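Local coordinates for nitrate transport protein (Parabacteroides distasonis, PDB 3HN0) that probably serves as the extracytoplasmic substrate-binding protein of an ABC transporter, its name suggesting nitrate or a related solute as cargo, at residues R259-E262 / K267-G270. Sequence-based numbering, arbitrary orientation. Where two conformers were deposited one is given.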
ATOM      1  N   ARG A 259      -9.835  -8.556 -10.118  1.00 14.73           N
ATOM      2  CA  ARG A 259     -11.124  -7.944 -10.292  1.00 14.57           C
ATOM      3  C   ARG A 259     -11.038  -6.672 -11.088  1.00 14.32           C
ATOM      4  O   ARG A 259     -11.874  -6.418 -11.964  1.00 14.79           O
ATOM      5  CB  ARG A 259     -11.753  -7.655  -8.929  1.00 16.32           C
ATOM      6  CG  ARG A 259     -13.204  -7.251  -8.960  1.00 27.97           C
ATOM      7  CD  ARG A 259     -13.835  -7.296  -7.531  1.00 34.17           C
ATOM      8  NE  ARG A 259     -13.751  -8.645  -6.930  1.00 40.83           N
ATOM      9  CZ  ARG A 259     -12.974  -9.009  -5.896  1.00 49.03           C
ATOM     10  NH1 ARG A 259     -12.178  -8.142  -5.260  1.00 50.41           N
ATOM     11  NH2 ARG A 259     -13.005 -10.270  -5.473  1.00 49.17           N
ATOM     12  N   LEU A 260     -10.036  -5.841 -10.781  1.00 15.87           N
ATOM     13  CA  LEU A 260      -9.824  -4.615 -11.535  0.60 16.62           C
ATOM     14  C   LEU A 260      -9.563  -4.923 -13.013  1.00 17.57           C
ATOM     15  O   LEU A 260     -10.184  -4.337 -13.902  1.00 17.16           O
ATOM     16  CB  LEU A 260      -8.674  -3.813 -10.895  0.60 16.02           C
ATOM     17  CG  LEU A 260      -8.319  -2.444 -11.469  0.60 21.05           C
ATOM     18  CD1 LEU A 260      -7.458  -1.638 -10.470  0.60 17.28           C
ATOM     19  CD2 LEU A 260      -7.612  -2.628 -12.799  0.60 16.74           C
ATOM     20  N   ILE A 261      -8.651  -5.855 -13.290  1.00 14.07           N
ATOM     21  CA  ILE A 261      -8.337  -6.219 -14.671  1.00 13.39           C
ATOM     22  C   ILE A 261      -9.596  -6.714 -15.405  1.00 16.11           C
ATOM     23  O   ILE A 261      -9.864  -6.340 -16.538  1.00 13.82           O
ATOM     24  CB  ILE A 261      -7.267  -7.329 -14.741  1.00 14.75           C
ATOM     25  CG1 ILE A 261      -5.944  -6.800 -14.181  1.00 15.95           C
ATOM     26  CG2 ILE A 261      -7.123  -7.907 -16.172  1.00 15.02           C
ATOM     27  CD1 ILE A 261      -5.415  -5.600 -14.953  1.00 18.02           C
ATOM     28  N   GLU A 262     -10.358  -7.554 -14.720  1.00 16.83           N
ATOM     29  CA  GLU A 262     -11.551  -8.141 -15.278  1.00 16.63           C
ATOM     30  C   GLU A 262     -12.572  -7.055 -15.676  1.00 15.91           C
ATOM     31  O   GLU A 262     -13.349  -7.224 -16.633  1.00 14.68           O
ATOM     32  CB  GLU A 262     -12.131  -9.099 -14.246  1.00 17.68           C
ATOM     33  CG  GLU A 262     -13.320  -9.869 -14.736  1.00 20.58           C
ATOM     34  CD  GLU A 262     -13.917 -10.757 -13.660  1.00 22.74           C
ATOM     35  OE1 GLU A 262     -13.819 -10.401 -12.476  1.00 19.87           O
ATOM     36  OE2 GLU A 262     -14.463 -11.804 -14.011  1.00 17.63           O
ATOM     37  N   LYS A 267     -11.375 -11.222 -20.646  1.00 15.33           N
ATOM     38  CA  LYS A 267     -10.619 -12.249 -21.328  1.00 17.82           C
ATOM     39  C   LYS A 267      -9.193 -12.334 -20.831  1.00 18.11           C
ATOM     40  O   LYS A 267      -8.646 -13.417 -20.852  1.00 20.78           O
ATOM     41  CB  LYS A 267     -10.639 -12.058 -22.850  1.00 21.81           C
ATOM     42  CG  LYS A 267     -12.022 -12.300 -23.513  1.00 26.30           C
ATOM     43  CD  LYS A 267     -11.947 -12.283 -25.071  1.00 26.71           C
ATOM     44  N   ALA A 268      -8.609 -11.222 -20.374  1.00 20.99           N
ATOM     45  CA  ALA A 268      -7.188 -11.229 -19.914  1.00 20.95           C
ATOM     46  C   ALA A 268      -6.965 -12.182 -18.722  1.00 21.64           C
ATOM     47  O   ALA A 268      -5.839 -12.659 -18.521  1.00 20.20           O
ATOM     48  CB  ALA A 268      -6.716  -9.807 -19.562  1.00 22.11           C
ATOM     49  N   VAL A 269      -8.017 -12.461 -17.930  1.00 16.86           N
ATOM     50  CA  VAL A 269      -7.848 -13.383 -16.795  1.00 12.54           C
ATOM     51  C   VAL A 269      -8.564 -14.704 -17.037  1.00 16.84           C
ATOM     52  O   VAL A 269      -8.679 -15.509 -16.134  1.00 20.66           O
ATOM     53  CB  VAL A 269      -8.334 -12.740 -15.489  1.00 13.71           C
ATOM     54  CG1 VAL A 269      -7.418 -11.507 -15.172  1.00 20.12           C
ATOM     55  CG2 VAL A 269      -9.854 -12.363 -15.569  1.00 13.50           C
ATOM     56  N   GLY A 270      -9.045 -14.910 -18.254  1.00 14.77           N
ATOM     57  CA  GLY A 270      -9.744 -16.108 -18.613  1.00 16.05           C
ATOM     58  C   GLY A 270     -11.225 -16.113 -18.321  1.00 16.55           C
ATOM     59  O   GLY A 270     -11.826 -17.190 -18.247  1.00 18.29           O
TER
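Ile261, in the last turns of helix 251-264, meets Val269 and Ala268 where the chain turns back on the helix it has just left. The touching branch is the methyl CG2 of Ile261: it lies 3.7 Å from CG1 of Val269 and 3.9 Å from CB of Ala268, so one methyl serves two neighbours. With chi1 at -65°, CG2 stands anti to the backbone N and faces the returning chain, while the longer CG1-CD1 arm leads away from it. Branching at CB thus lets Ile261 fill two directions, and it also touches Ile63 of helix 62-70 and Ile110 of helix 107-119. Ala268 and Val269 rest on Ile63 as well. This is the tight side: Ile261 and Val269 are buried here, with Ala268 at the margin, where its single methyl is enough to reach the isoleucine.

On the side of Glu262, which is partly exposed, the fit is looser: the other methyl of Val269, CG2, lies 4.2 Å from CB of Glu262, whose extended chain carries the carboxylate onward.

Polar order lies in the turn itself: N of Gly270 donates to O of Lys267 at 3.0 Å, and the carbonyl of Val269 accepts from Asn70. Gly270, with phi at 86°, takes a conformation that glycine accepts readily because it has no CB to meet the carbonyl O of Val269. A short 3-10 turn thus folds back by apolar contact onto the end of its own helix, the two sharing Ile63 of helix 62-70 as a common apolar neighbour, in an architecture consistent with the two-lobed alpha/beta fold of periplasmic-type binding proteins.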